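Local structure of glutamate racemase (Bacillus anthracis, 2DWU) at residues G117-V122 and D182-G187; L13-G18 and V75-A80; F68-L73 and L92-I97. The protein belongs to the Asp/Glu/hydantoin racemase family of two-sheet alpha/beta proteins and is modelled here with D-glutamic acid bound. All blocks are in the same frame, centred on the assembly; numbering follows the deposited sequence.

Interaction 1: G117-V122 and D182-G187; sequences GVIGTV and DTLILG
Val118 and Ile185 are paired on neighbouring parallel strands, 115-120 and 183-187, the two inner strands of the four-stranded parallel sheet, with their side chains on the same face and crossing obliquely. Alternating amide bonds set the pairing: Gly117 N gives to Thr183 O (2.8 Å, N-H...O angle 178°), Ile185 N to Gly117 O, and Ile119 N to Ile185 O at 3.2 Å. In the conformer described (Val118 is modelled in two), chi1 of 59° puts Val118 CG1 between N and the carbonyl carbon and leaves CG2 anti to N, 3.7 Å from Ile185 CB. The other face carries Ile119, Leu184 and Leu186. Gly117 has no side chain there, and Leu184 CD1 settles over its backbone, 3.6 Å from Gly117 C. Ile119 sends two branches to different leucines: CG2 meets Leu184 CD1 with the side chains at about a right angle, whereas CD1 runs alongside Leu186 to its CD2. Helix 195-202 packs on Leu184 and Leu186 through Ile198. Beyond Ile119 the pairing slackens, the Gly187 N to Ile119 O bond being weak and bent (123°). There a water accepts from Thr121 N at 3.0 Å and donates to Gly187 O at 2.6 Å.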
loop_
_atom_site.group_PDB
_atom_site.type_symbol
_atom_site.label_atom_id
_atom_site.label_comp_id
_atom_site.label_asym_id
_atom_site.label_seq_id
_atom_site.Cartn_x
_atom_site.Cartn_y
_atom_site.Cartn_z
ATOM N N GLY B 117 15.011 6.840 7.515
ATOM C CA GLY B 117 16.324 6.296 7.228
ATOM C C GLY B 117 16.168 5.205 6.162
ATOM O O GLY B 117 15.086 4.655 5.979
ATOM N N VAL B 118 17.230 4.922 5.423
ATOM C CA VAL B 118 17.183 3.797 4.482
ATOM C C VAL B 118 18.580 3.232 4.368
ATOM O O VAL B 118 19.565 3.974 4.312
ATOM C CB VAL B 118 16.648 4.155 3.082
ATOM C CG1 VAL B 118 17.511 5.236 2.430
ATOM C CG2 VAL B 118 16.622 2.881 2.217
ATOM N N ILE B 119 18.654 1.905 4.360
ATOM C CA ILE B 119 19.919 1.176 4.283
ATOM C C ILE B 119 19.890 0.254 3.076
ATOM O O ILE B 119 18.818 -0.211 2.657
ATOM C CB ILE B 119 20.214 0.347 5.570
ATOM C CG1 ILE B 119 19.025 -0.554 5.944
ATOM C CG2 ILE B 119 20.544 1.343 6.707
ATOM C CD1 ILE B 119 19.363 -1.564 7.040
ATOM N N GLY B 120 21.059 0.004 2.500
ATOM C CA GLY B 120 21.104 -0.858 1.330
ATOM C C GLY B 120 22.523 -0.993 0.857
ATOM O O GLY B 120 23.459 -0.595 1.568
ATOM N N THR B 121 22.702 -1.561 -0.331
ATOM C CA THR B 121 24.054 -1.748 -0.871
ATOM C C THR B 121 24.654 -0.419 -1.292
ATOM O O THR B 121 23.969 0.590 -1.393
ATOM C CB THR B 121 24.048 -2.604 -2.160
ATOM O OG1 THR B 121 23.299 -1.900 -3.173
ATOM C CG2 THR B 121 23.452 -3.985 -1.917
ATOM N N VAL B 122 25.958 -0.432 -1.534
ATOM C CA VAL B 122 26.604 0.774 -1.989
ATOM C C VAL B 122 25.955 1.269 -3.291
ATOM O O VAL B 122 25.691 2.460 -3.441
ATOM C CB VAL B 122 28.094 0.527 -2.198
ATOM C CG1 VAL B 122 28.698 1.693 -2.945
ATOM C CG2 VAL B 122 28.771 0.340 -0.852
ATOM N N ASP B 182 12.199 8.074 12.460
ATOM C CA ASP B 182 11.173 7.272 13.106
ATOM C C ASP B 182 10.724 6.146 12.171
ATOM O O ASP B 182 9.819 5.391 12.497
ATOM C CB ASP B 182 9.961 8.125 13.560
ATOM C CG ASP B 182 9.144 8.703 12.404
ATOM O OD1 ASP B 182 9.485 8.498 11.218
ATOM O OD2 ASP B 182 8.134 9.384 12.719
ATOM N N THR B 183 11.394 6.037 11.026
ATOM C CA THR B 183 11.065 5.034 10.009
ATOM C C THR B 183 12.366 4.576 9.338
ATOM O O THR B 183 13.249 5.390 9.111
ATOM C CB THR B 183 10.135 5.698 8.948
ATOM O OG1 THR B 183 8.952 6.192 9.601
ATOM C CG2 THR B 183 9.743 4.693 7.845
ATOM N N LEU B 184 12.499 3.280 9.035
ATOM C CA LEU B 184 13.700 2.769 8.374
ATOM C C LEU B 184 13.268 1.834 7.252
ATOM O O LEU B 184 12.544 0.867 7.495
ATOM C CB LEU B 184 14.585 1.968 9.350
ATOM C CG LEU B 184 15.746 1.274 8.610
ATOM C CD1 LEU B 184 16.794 2.300 8.270
ATOM C CD2 LEU B 184 16.331 0.142 9.462
ATOM N N ILE B 185 13.702 2.133 6.037
ATOM C CA ILE B 185 13.396 1.275 4.900
ATOM C C ILE B 185 14.507 0.242 4.725
ATOM O O ILE B 185 15.696 0.599 4.640
ATOM C CB ILE B 185 13.283 2.097 3.608
ATOM C CG1 ILE B 185 12.142 3.120 3.733
ATOM C CG2 ILE B 185 13.059 1.133 2.392
ATOM C CD1 ILE B 185 12.116 4.152 2.585
ATOM N N LEU B 186 14.142 -1.041 4.714
ATOM C CA LEU B 186 15.127 -2.097 4.459
ATOM C C LEU B 186 15.295 -2.159 2.933
ATOM O O LEU B 186 14.602 -2.929 2.243
ATOM C CB LEU B 186 14.604 -3.434 4.987
ATOM C CG LEU B 186 14.271 -3.489 6.465
ATOM C CD1 LEU B 186 13.878 -4.939 6.859
ATOM C CD2 LEU B 186 15.491 -3.040 7.292
ATOM N N GLY B 187 16.221 -1.342 2.427
ATOM C CA GLY B 187 16.463 -1.221 1.001
ATOM C C GLY B 187 17.360 -2.257 0.348
ATOM O O GLY B 187 18.167 -1.923 -0.516
HETATM O O HOH W 1 20.352 -2.604 -1.781
#

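Interaction 2: L13-G18 and V75-A80. With DGL (D-glutamic acid), chain H.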
loop_
_atom_site.group_PDB
_atom_site.type_symbol
_atom_site.label_atom_id
_atom_site.label_comp_id
_atom_site.label_asym_id
_atom_site.label_seq_id
_atom_site.Cartn_x
_atom_site.Cartn_y
_atom_site.Cartn_z
ATOM N N LEU B 13 12.888 -10.705 -11.281
ATOM C CA LEU B 13 14.330 -10.860 -11.466
ATOM C C LEU B 13 15.083 -10.306 -10.256
ATOM O O LEU B 13 14.626 -9.376 -9.569
ATOM C CB LEU B 13 14.802 -10.216 -12.786
ATOM C CG LEU B 13 14.645 -8.712 -13.010
ATOM C CD1 LEU B 13 15.746 -7.919 -12.238
ATOM C CD2 LEU B 13 14.792 -8.423 -14.522
ATOM N N ASP B 14 16.226 -10.919 -9.988
ATOM C CA ASP B 14 17.038 -10.540 -8.843
ATOM C C ASP B 14 18.470 -10.935 -9.136
ATOM O O ASP B 14 18.731 -11.687 -10.063
ATOM C CB ASP B 14 16.540 -11.293 -7.600
ATOM C CG ASP B 14 17.351 -10.933 -6.357
ATOM O OD1 ASP B 14 17.468 -9.721 -6.062
ATOM O OD2 ASP B 14 17.892 -11.836 -5.685
ATOM N N SER B 15 19.398 -10.433 -8.338
ATOM C CA SER B 15 20.783 -10.800 -8.515
ATOM C C SER B 15 21.077 -12.222 -8.023
ATOM O O SER B 15 22.125 -12.765 -8.364
ATOM C CB SER B 15 21.674 -9.812 -7.763
ATOM O OG SER B 15 21.513 -9.937 -6.352
ATOM N N GLY B 16 20.173 -12.824 -7.236
ATOM C CA GLY B 16 20.420 -14.160 -6.714
ATOM C C GLY B 16 19.270 -14.771 -5.943
ATOM O O GLY B 16 18.171 -14.915 -6.487
ATOM N N VAL B 17 19.522 -15.144 -4.687
ATOM C CA VAL B 17 18.501 -15.741 -3.832
ATOM C C VAL B 17 17.742 -14.712 -2.996
ATOM O O VAL B 17 16.607 -14.952 -2.606
ATOM C CB VAL B 17 19.093 -16.809 -2.847
ATOM C CG1 VAL B 17 19.471 -18.063 -3.594
ATOM C CG2 VAL B 17 20.325 -16.258 -2.115
ATOM N N GLY B 18 18.362 -13.567 -2.736
ATOM C CA GLY B 18 17.711 -12.557 -1.904
ATOM C C GLY B 18 16.279 -12.252 -2.294
ATOM O O GLY B 18 15.402 -12.074 -1.429
ATOM N N VAL B 75 11.224 -6.058 -10.408
ATOM C CA VAL B 75 12.678 -5.990 -10.220
ATOM C C VAL B 75 12.771 -6.102 -8.708
ATOM O O VAL B 75 12.584 -5.150 -7.967
ATOM C CB VAL B 75 13.260 -4.639 -10.705
ATOM C CG1 VAL B 75 14.794 -4.614 -10.474
ATOM C CG2 VAL B 75 12.986 -4.491 -12.170
ATOM N N ALA B 76 13.018 -7.319 -8.263
ATOM C CA ALA B 76 13.067 -7.606 -6.840
ATOM C C ALA B 76 14.323 -7.106 -6.131
ATOM O O ALA B 76 14.333 -6.933 -4.895
ATOM C CB ALA B 76 12.922 -9.126 -6.638
ATOM N N CYS B 77 15.378 -6.905 -6.905
ATOM C CA CYS B 77 16.675 -6.465 -6.383
ATOM C C CYS B 77 16.723 -4.941 -6.279
ATOM O O CYS B 77 16.516 -4.264 -7.275
ATOM C CB CYS B 77 17.758 -6.955 -7.350
ATOM S SG CYS B 77 19.432 -6.482 -6.918
ATOM N N ASN B 78 16.993 -4.418 -5.076
ATOM C CA ASN B 78 17.052 -2.970 -4.903
ATOM C C ASN B 78 18.206 -2.370 -5.702
ATOM O O ASN B 78 18.068 -1.268 -6.235
ATOM C CB ASN B 78 17.200 -2.608 -3.406
ATOM C CG ASN B 78 16.008 -3.081 -2.574
ATOM O OD1 ASN B 78 15.132 -2.271 -2.130
ATOM N ND2 ASN B 78 15.958 -4.358 -2.324
ATOM N N THR B 79 19.340 -3.081 -5.777
ATOM C CA THR B 79 20.509 -2.600 -6.533
ATOM C C THR B 79 20.187 -2.519 -8.027
ATOM O O THR B 79 20.505 -1.529 -8.707
ATOM C CB THR B 79 21.714 -3.552 -6.323
ATOM O OG1 THR B 79 22.003 -3.625 -4.917
ATOM C CG2 THR B 79 22.947 -3.048 -7.075
ATOM N N ALA B 80 19.518 -3.563 -8.516
ATOM C CA ALA B 80 19.131 -3.633 -9.914
ATOM C C ALA B 80 18.093 -2.554 -10.208
ATOM O O ALA B 80 18.151 -1.885 -11.258
ATOM C CB ALA B 80 18.568 -5.044 -10.219
HETATM N N DGL H . 19.643 -8.296 -4.122
HETATM C CA DGL H . 20.595 -7.202 -3.748
HETATM C C DGL H . 19.842 -5.983 -3.347
HETATM O O DGL H . 20.369 -4.879 -3.293
HETATM C CB DGL H . 21.501 -7.666 -2.586
HETATM C CG DGL H . 22.589 -8.590 -3.182
HETATM C CD DGL H . 23.495 -7.976 -4.169
HETATM O OE1 DGL H . 24.361 -7.148 -3.882
HETATM O OE2 DGL H . 23.320 -8.352 -5.415
HETATM O OXT DGL H . 18.578 -6.134 -3.060
#
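Leu13 and Val75 form a parallel bridge with their CA atoms 5.3 Å apart, and just beyond it Ala76 N gives a hydrogen bond to Leu13 O (2.9 Å, N-H...O angle 142°). Past Asp14 the first chain enters the loop of Ser15 to Gly18, while in the second Cys77 takes the N-cap position of helix 78-91. Leu13 and Val75 lie side by side, with Leu13 CD1 3.9 Å from Val75 CG1. The carboxylate of Asp14 extends anti to its backbone N (chi1 -180°), which carries OD1 to 3.1 Å from Cys77 CB, a close approach rather than a polar bond. Its other oxygen, OD2, accepts from Gly16 N above the carboxylate plane, closing an Asx turn, and also from Gly19 N, so two backbone N-H groups hold OD2. This is the C-terminal edge of a parallel alpha/beta sheet, where strand ends and a helix N-terminus build the pocket that holds D-glutamic acid. Asp14 OD1 and Ser15 OG both accept weak bonds from the ligand N, while Ser15 OG donates to its OE2 at 2.6 Å. Cys77 SG, anti to its own N, stands 3.3 Å from the ligand N and itself accepts from Ala80 N, a capping bond. On the helix side, Asn78 N and Asn78 ND2 both donate to ligand OXT, the latter nearly straight at 165°. Thr79 grips the second oxygen, O, through its N and its OG1, so four donors hold this carboxylate at the helix start. Thr79 OG1 donates at 2.6 Å to ligand O and is also hydrogen-bonded to Thr121 OG1.

Interaction 3: F68-L73 and L92-I97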
loop_
_atom_site.group_PDB
_atom_site.type_symbol
_atom_site.label_atom_id
_atom_site.label_comp_id
_atom_site.label_asym_id
_atom_site.label_seq_id
_atom_site.Cartn_x
_atom_site.Cartn_y
_atom_site.Cartn_z
ATOM N N PHE B 68 8.657 -16.166 -21.689
ATOM C CA PHE B 68 7.413 -16.529 -21.015
ATOM C C PHE B 68 6.351 -15.473 -21.242
ATOM O O PHE B 68 6.662 -14.326 -21.582
ATOM C CB PHE B 68 7.638 -16.665 -19.506
ATOM C CG PHE B 68 8.674 -17.672 -19.138
ATOM C CD1 PHE B 68 10.010 -17.312 -19.075
ATOM C CD2 PHE B 68 8.316 -18.986 -18.849
ATOM C CE1 PHE B 68 10.981 -18.240 -18.726
ATOM C CE2 PHE B 68 9.278 -19.926 -18.498
ATOM C CZ PHE B 68 10.621 -19.545 -18.435
ATOM N N PRO B 69 5.064 -15.842 -21.078
ATOM C CA PRO B 69 4.027 -14.827 -21.284
ATOM C C PRO B 69 3.930 -13.890 -20.076
ATOM O O PRO B 69 3.151 -14.143 -19.169
ATOM C CB PRO B 69 2.755 -15.655 -21.466
ATOM C CG PRO B 69 3.003 -16.856 -20.598
ATOM C CD PRO B 69 4.487 -17.164 -20.772
ATOM N N LEU B 70 4.705 -12.807 -20.073
ATOM C CA LEU B 70 4.686 -11.881 -18.937
ATOM C C LEU B 70 3.540 -10.889 -18.926
ATOM O O LEU B 70 3.262 -10.235 -19.941
ATOM C CB LEU B 70 5.982 -11.049 -18.894
ATOM C CG LEU B 70 7.303 -11.810 -18.982
ATOM C CD1 LEU B 70 8.494 -10.835 -18.944
ATOM C CD2 LEU B 70 7.374 -12.799 -17.836
ATOM N N LYS B 71 2.890 -10.745 -17.779
ATOM C CA LYS B 71 1.839 -9.743 -17.659
ATOM C C LYS B 71 2.436 -8.532 -16.940
ATOM O O LYS B 71 1.932 -7.421 -17.050
ATOM C CB LYS B 71 0.607 -10.269 -16.887
ATOM C CG LYS B 71 0.777 -10.468 -15.387
ATOM C CD LYS B 71 -0.588 -10.552 -14.617
ATOM C CE LYS B 71 -1.392 -11.799 -14.938
ATOM N NZ LYS B 71 -2.552 -11.975 -14.010
ATOM N N ALA B 72 3.538 -8.759 -16.219
ATOM C CA ALA B 72 4.213 -7.695 -15.474
ATOM C C ALA B 72 5.602 -8.184 -15.078
ATOM O O ALA B 72 5.847 -9.382 -15.045
ATOM C CB ALA B 72 3.406 -7.339 -14.205
ATOM N N LEU B 73 6.500 -7.244 -14.770
ATOM C CA LEU B 73 7.859 -7.559 -14.366
ATOM C C LEU B 73 8.137 -6.897 -13.018
ATOM O O LEU B 73 7.851 -5.714 -12.833
ATOM C CB LEU B 73 8.864 -7.011 -15.403
ATOM C CG LEU B 73 10.339 -7.134 -14.972
ATOM C CD1 LEU B 73 10.729 -8.617 -14.802
ATOM C CD2 LEU B 73 11.201 -6.453 -16.024
ATOM N N LEU B 92 9.985 -1.558 -21.929
ATOM C CA LEU B 92 8.871 -2.497 -21.958
ATOM C C LEU B 92 7.504 -1.852 -21.968
ATOM O O LEU B 92 7.325 -0.744 -21.471
ATOM C CB LEU B 92 8.963 -3.440 -20.756
ATOM C CG LEU B 92 10.332 -4.097 -20.572
ATOM C CD1 LEU B 92 10.289 -5.035 -19.372
ATOM C CD2 LEU B 92 10.729 -4.854 -21.835
ATOM N N SER B 93 6.532 -2.576 -22.515
ATOM C CA SER B 93 5.155 -2.102 -22.588
ATOM C C SER B 93 4.319 -2.640 -21.416
ATOM O O SER B 93 3.244 -2.115 -21.112
ATOM C CB SER B 93 4.538 -2.528 -23.924
ATOM O OG SER B 93 5.374 -2.107 -24.988
ATOM N N ILE B 94 4.809 -3.689 -20.762
ATOM C CA ILE B 94 4.101 -4.243 -19.611
ATOM C C ILE B 94 4.500 -3.440 -18.368
ATOM O O ILE B 94 5.509 -2.716 -18.388
ATOM C CB ILE B 94 4.470 -5.736 -19.374
ATOM C CG1 ILE B 94 5.984 -5.871 -19.203
ATOM C CG2 ILE B 94 3.937 -6.599 -20.530
ATOM C CD1 ILE B 94 6.447 -7.241 -18.729
ATOM N N PRO B 95 3.700 -3.528 -17.293
ATOM C CA PRO B 95 4.022 -2.797 -16.059
ATOM C C PRO B 95 5.317 -3.356 -15.463
ATOM O O PRO B 95 5.484 -4.576 -15.371
ATOM C CB PRO B 95 2.854 -3.113 -15.137
ATOM C CG PRO B 95 1.720 -3.387 -16.075
ATOM C CD PRO B 95 2.370 -4.150 -17.204
ATOM N N VAL B 96 6.206 -2.470 -15.040
ATOM C CA VAL B 96 7.454 -2.872 -14.413
ATOM C C VAL B 96 7.419 -2.255 -13.015
ATOM O O VAL B 96 7.329 -1.026 -12.866
ATOM C CB VAL B 96 8.716 -2.358 -15.172
ATOM C CG1 VAL B 96 9.965 -2.857 -14.433
ATOM C CG2 VAL B 96 8.746 -2.892 -16.610
ATOM N N ILE B 97 7.452 -3.101 -11.996
ATOM C CA ILE B 97 7.381 -2.644 -10.605
ATOM C C ILE B 97 8.726 -2.912 -9.934
ATOM O O ILE B 97 9.196 -4.059 -9.900
ATOM C CB ILE B 97 6.280 -3.421 -9.815
ATOM C CG1 ILE B 97 4.859 -2.999 -10.255
ATOM C CG2 ILE B 97 6.379 -3.096 -8.335
ATOM C CD1 ILE B 97 4.446 -3.424 -11.655
#
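The start of strand 96-98 pairs in parallel with strand 70-75 at one edge of the six-stranded sheet, closing the beta-alpha-beta unit whose connecting helix is 78-91. A Leu73-Val96 bridge, with CA atoms 4.7 Å apart, fixes the register. Leu73 supplies both backbone bonds: its N donates to Pro95 O at 2.9 Å and its O accepts from Ile97 N at 2.8 Å, with N-H...O angles of 164° and 167°. The side chains that meet across the contact are aliphatic. With CG anti to the backbone N (chi1 172°), Leu73 brings CD2 into contact with two partners. It meets Leu92 CD1 at 3.7 Å, the side chains crossing at about a right angle, and lies alongside Val96, with CG1 of that residue as the touching branch. Ile94 CD1 packs against Leu70 CB at 3.8 Å and also nears Leu73 CB, while Ile94 CG2 rests on Leu70 O. The chain turns a corner at Lys71, whose carbonyl oxygen comes to 3.3 Å from Pro95 CD. The Lys71 side chain leaves its backbone away from the 92-97 segment; its NZ forms a salt bridge with Glu33 and a hydrogen bond to Ile228 O. On the face of Leu73, helix 51-65 packs through Val62 and Leu65, and Leu65 also reaches Leu70. Helix 211-226 meets Pro95 through Lys226 and Ile97 through Thr215 and Ile222, while strand 9-14 runs along the other side of strand 70-75.

Overall arrangement
Interactions 2 and 3 share a sheet and strand 70-75: the pairing of 68-73 with 92-97 continues into 75-80 through Val75 N and Ile97 O, 2.9 Å apart, and Leu13 CD2 packs on Leu73 CD1. Interaction 1 belongs to the other sheet, its centre about 27 Å from that of interaction 3, on opposite sides of the chain's centre. Interaction 2 touches both, Asn78 CB packing 3.1 Å from Gly187 O of interaction 1. Every touching residue of interactions 1 and 2 is buried, whereas Leu70, Leu92 and Ile94 of interaction 3 are partly exposed. Interactions 1 and 3 combine strand pairing with aliphatic packing; interaction 2 has one backbone bond between its segments, its polar groups serving mainly ligand and loop.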